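Local structure of PlaB phospholipase (Legionella pneumophila, 6ZTI) at residues S341-R346 against Y393-D398. The protein is a phospholipase of the alpha/beta hydrolase type, linked to virulence, whose activity is controlled by tetramerization mediated by NAD(H). Numbering follows the deposited sequence.
Sequences SMIIFR and YFLDYD. With SND (thionicotinamide-adenine-dinucleotide), chain J.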
loop_
_atom_site.group_PDB
_atom_site.type_symbol
_atom_site.label_atom_id
_atom_site.label_comp_id
_atom_site.label_asym_id
_atom_site.label_seq_id
_atom_site.Cartn_x
_atom_site.Cartn_y
_atom_site.Cartn_z
ATOM N N SER B 341 24.848 -10.551 20.357
ATOM C CA SER B 341 24.510 -11.617 19.421
ATOM C C SER B 341 23.323 -11.173 18.577
ATOM O O SER B 341 22.423 -10.487 19.069
ATOM C CB SER B 341 24.171 -12.916 20.146
ATOM O OG SER B 341 25.204 -13.296 21.042
ATOM N N MET B 342 23.326 -11.555 17.302
ATOM C CA MET B 342 22.238 -11.240 16.392
ATOM C C MET B 342 21.619 -12.540 15.908
ATOM O O MET B 342 22.330 -13.491 15.562
ATOM C CB MET B 342 22.734 -10.395 15.222
ATOM C CG MET B 342 21.630 -9.776 14.427
ATOM S SD MET B 342 22.179 -8.420 13.402
ATOM C CE MET B 342 22.434 -9.277 11.862
ATOM N N ILE B 343 20.303 -12.596 15.940
ATOM C CA ILE B 343 19.549 -13.742 15.474
ATOM C C ILE B 343 18.721 -13.277 14.293
ATOM O O ILE B 343 18.013 -12.268 14.386
ATOM C CB ILE B 343 18.645 -14.322 16.573
ATOM C CG1 ILE B 343 19.421 -14.514 17.874
ATOM C CG2 ILE B 343 18.029 -15.649 16.081
ATOM C CD1 ILE B 343 18.583 -15.143 18.978
ATOM N N ILE B 344 18.824 -13.987 13.179
ATOM C CA ILE B 344 17.961 -13.758 12.024
ATOM C C ILE B 344 17.034 -14.964 11.940
ATOM O O ILE B 344 17.492 -16.083 11.683
ATOM C CB ILE B 344 18.760 -13.574 10.724
ATOM C CG1 ILE B 344 19.749 -12.419 10.857
ATOM C CG2 ILE B 344 17.802 -13.281 9.526
ATOM C CD1 ILE B 344 20.802 -12.379 9.749
ATOM N N PHE B 345 15.741 -14.749 12.164
ATOM C CA PHE B 345 14.757 -15.822 12.080
ATOM C C PHE B 345 14.134 -15.843 10.696
ATOM O O PHE B 345 13.776 -14.798 10.139
ATOM C CB PHE B 345 13.631 -15.680 13.112
ATOM C CG PHE B 345 14.075 -15.775 14.547
ATOM C CD1 PHE B 345 14.136 -16.989 15.191
ATOM C CD2 PHE B 345 14.365 -14.632 15.263
ATOM C CE1 PHE B 345 14.521 -17.059 16.506
ATOM C CE2 PHE B 345 14.758 -14.697 16.572
ATOM C CZ PHE B 345 14.831 -15.905 17.197
ATOM N N ARG B 346 14.008 -17.048 10.156
ATOM C CA ARG B 346 13.306 -17.312 8.913
ATOM C C ARG B 346 12.214 -18.317 9.216
ATOM O O ARG B 346 12.509 -19.455 9.597
ATOM C CB ARG B 346 14.256 -17.853 7.857
ATOM C CG ARG B 346 13.607 -18.008 6.516
ATOM C CD ARG B 346 14.461 -18.831 5.591
ATOM N NE ARG B 346 13.965 -18.767 4.224
ATOM C CZ ARG B 346 14.248 -19.666 3.294
ATOM N NH1 ARG B 346 15.028 -20.703 3.586
ATOM N NH2 ARG B 346 13.762 -19.519 2.072
ATOM N N TYR B 393 16.541 -10.176 15.753
ATOM C CA TYR B 393 16.722 -9.726 17.127
ATOM C C TYR B 393 18.197 -9.479 17.385
ATOM O O TYR B 393 19.053 -10.226 16.910
ATOM C CB TYR B 393 16.216 -10.764 18.141
ATOM C CG TYR B 393 14.813 -10.504 18.677
ATOM C CD1 TYR B 393 13.717 -10.546 17.846
ATOM C CD2 TYR B 393 14.604 -10.245 20.017
ATOM C CE1 TYR B 393 12.446 -10.314 18.323
ATOM C CE2 TYR B 393 13.326 -10.013 20.514
ATOM C CZ TYR B 393 12.254 -10.060 19.666
ATOM O OH TYR B 393 10.983 -9.830 20.154
ATOM N N PHE B 394 18.474 -8.454 18.175
ATOM C CA PHE B 394 19.811 -8.079 18.596
ATOM C C PHE B 394 19.822 -8.097 20.115
ATOM O O PHE B 394 19.024 -7.390 20.754
ATOM C CB PHE B 394 20.147 -6.694 18.035
ATOM C CG PHE B 394 21.597 -6.319 18.124
ATOM C CD1 PHE B 394 22.592 -7.220 17.753
ATOM C CD2 PHE B 394 21.961 -5.047 18.531
ATOM C CE1 PHE B 394 23.909 -6.859 17.832
ATOM C CE2 PHE B 394 23.276 -4.684 18.604
ATOM C CZ PHE B 394 24.253 -5.593 18.262
ATOM N N LEU B 395 20.716 -8.901 20.687
ATOM C CA LEU B 395 20.698 -9.222 22.101
ATOM C C LEU B 395 22.051 -8.942 22.729
ATOM O O LEU B 395 23.098 -9.055 22.082
ATOM C CB LEU B 395 20.359 -10.706 22.346
ATOM C CG LEU B 395 19.131 -11.255 21.630
ATOM C CD1 LEU B 395 19.053 -12.761 21.901
ATOM C CD2 LEU B 395 17.868 -10.553 22.057
ATOM N N ASP B 396 22.008 -8.620 24.018
ATOM C CA ASP B 396 23.212 -8.447 24.819
ATOM C C ASP B 396 23.640 -9.822 25.307
ATOM O O ASP B 396 22.991 -10.420 26.170
ATOM C CB ASP B 396 22.949 -7.488 25.977
ATOM C CG ASP B 396 24.203 -7.133 26.752
ATOM O OD1 ASP B 396 25.045 -8.027 26.980
ATOM O OD2 ASP B 396 24.348 -5.952 27.142
ATOM N N TYR B 397 24.733 -10.332 24.754
ATOM C CA TYR B 397 25.144 -11.682 25.099
ATOM C C TYR B 397 25.615 -11.772 26.543
ATOM O O TYR B 397 25.370 -12.771 27.222
ATOM C CB TYR B 397 26.251 -12.153 24.168
ATOM C CG TYR B 397 26.763 -13.515 24.571
ATOM C CD1 TYR B 397 27.786 -13.645 25.497
ATOM C CD2 TYR B 397 26.192 -14.677 24.054
ATOM C CE1 TYR B 397 28.248 -14.887 25.881
ATOM C CE2 TYR B 397 26.646 -15.925 24.434
ATOM C CZ TYR B 397 27.673 -16.021 25.355
ATOM O OH TYR B 397 28.150 -17.253 25.744
ATOM N N ASP B 398 26.334 -10.768 27.018
ATOM C CA ASP B 398 26.879 -10.870 28.365
ATOM C C ASP B 398 25.779 -10.805 29.413
ATOM O O ASP B 398 25.895 -11.436 30.463
ATOM C CB ASP B 398 27.921 -9.773 28.585
ATOM C CG ASP B 398 29.156 -9.974 27.723
ATOM O OD1 ASP B 398 29.673 -11.112 27.667
ATOM O OD2 ASP B 398 29.593 -9.002 27.082
HETATM P PA SND J . 11.156 -5.900 27.948
HETATM O O1A SND J . 10.083 -6.793 28.509
HETATM O O2A SND J . 10.968 -4.435 28.117
HETATM O O5B SND J . 11.326 -6.232 26.374
HETATM C C5B SND J . 12.286 -5.614 25.501
HETATM C C4B SND J . 11.864 -5.986 24.099
HETATM O O4B SND J . 11.919 -7.422 23.923
HETATM C C3B SND J . 10.434 -5.605 23.749
HETATM O O3B SND J . 10.352 -5.444 22.349
HETATM C C2B SND J . 9.649 -6.831 24.198
HETATM O O2B SND J . 8.395 -6.906 23.533
HETATM C C1B SND J . 10.609 -7.940 23.759
HETATM N N9A SND J . 10.504 -9.177 24.525
HETATM C C8A SND J . 10.318 -9.313 25.876
HETATM N N7A SND J . 10.258 -10.558 26.284
HETATM C C5A SND J . 10.414 -11.295 25.118
HETATM C C6A SND J . 10.448 -12.678 24.865
HETATM N N6A SND J . 10.290 -13.606 25.807
HETATM N N1A SND J . 10.648 -13.081 23.588
HETATM C C2A SND J . 10.795 -12.154 22.636
HETATM N N3A SND J . 10.760 -10.823 22.752
HETATM C C4A SND J . 10.569 -10.455 24.026
HETATM O O3 SND J . 12.598 -6.241 28.524
HETATM P PN SND J . 13.148 -6.782 29.920
HETATM O O1N SND J . 12.379 -6.160 31.023
HETATM O O2N SND J . 14.617 -6.652 29.892
HETATM O O5D SND J . 12.701 -8.312 29.817
HETATM C C5D SND J . 13.271 -9.315 30.685
HETATM C C4D SND J . 12.248 -10.403 30.908
HETATM O O4D SND J . 11.210 -9.938 31.801
HETATM C C3D SND J . 11.523 -10.893 29.658
HETATM O O3D SND J . 11.293 -12.282 29.808
HETATM C C2D SND J . 10.194 -10.144 29.711
HETATM O O2D SND J . 9.167 -10.851 29.023
HETATM C C1D SND J . 9.951 -10.140 31.210
HETATM N N1N SND J . 9.042 -8.994 31.631
HETATM C C2N SND J . 7.895 -9.285 32.269
HETATM C C3N SND J . 7.091 -8.267 32.743
HETATM C C7N SND J . 5.816 -8.556 33.450
HETATM S S7N SND J . 4.908 -7.326 34.112
HETATM N N7N SND J . 5.443 -9.817 33.522
HETATM C C4N SND J . 7.495 -6.952 32.533
HETATM C C5N SND J . 8.670 -6.686 31.859
HETATM C C6N SND J . 9.439 -7.727 31.412
#
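Tyr393 pairs with Ile343 through two backbone hydrogen bonds. Ile343 N donates to Tyr393 O at 2.8 Å, almost straight at 173°. Tyr393 N returns a more bent bond to Ile343 O. The Tyr393 ring rises from the same face of the sheet as Ile343, and its CD1 lies 4.5 Å from Phe345 CE2, a loose apolar contact. The end of the Tyr393 ring leads away from the partner strand, and its hydroxyl donates to N3A of the adenine of thionicotinamide-adenine-dinucleotide, 2.8 Å from Tyr393 OH. The same hydroxyl is hydrogen-bonded to N6A of a second such molecule. Arg381 makes a weak hydrogen bond to it.

Phe394 forms a non-hydrogen-bonded pair with Met342, on the other face. With CG anti to the backbone N (chi1 -167°), the Phe394 ring turns toward the partner strand. Phe394 CD1 then lies 3.5 Å from Ser341 O, an oblique approach to the ring, and Met342 CB sits at the ring edge. Met342 SD is 5.4 Å from the Phe394 ring centroid, an oblique Met-aromatic contact. Arg222 adds a cation-pi contact to this ring.

Leu395 closes a second hydrogen-bonded pair, with Ser341. Both backbone bonds form, and Leu395 N reaches Ser341 O at 2.8 Å. Leu395 CD1 meets Ile343 CD1 at 3.8 Å, the two branched chains crossing at a slant on the Tyr393 face.

After Asp396, which N-caps the following helix, Tyr397 leaves the sheet. Its CB and CD2 pass alongside Ser341 OG, which is hydrogen-bonded to His448 O.

Strand 452-463 flanks 340-349 on its other edge, running parallel. The contact is thus a buried antiparallel strand pair inside the mixed beta-sheet that accompanies the parallel alpha/beta hydrolase sheet, with Tyr393 on one face contributing to the dinucleotide-binding site.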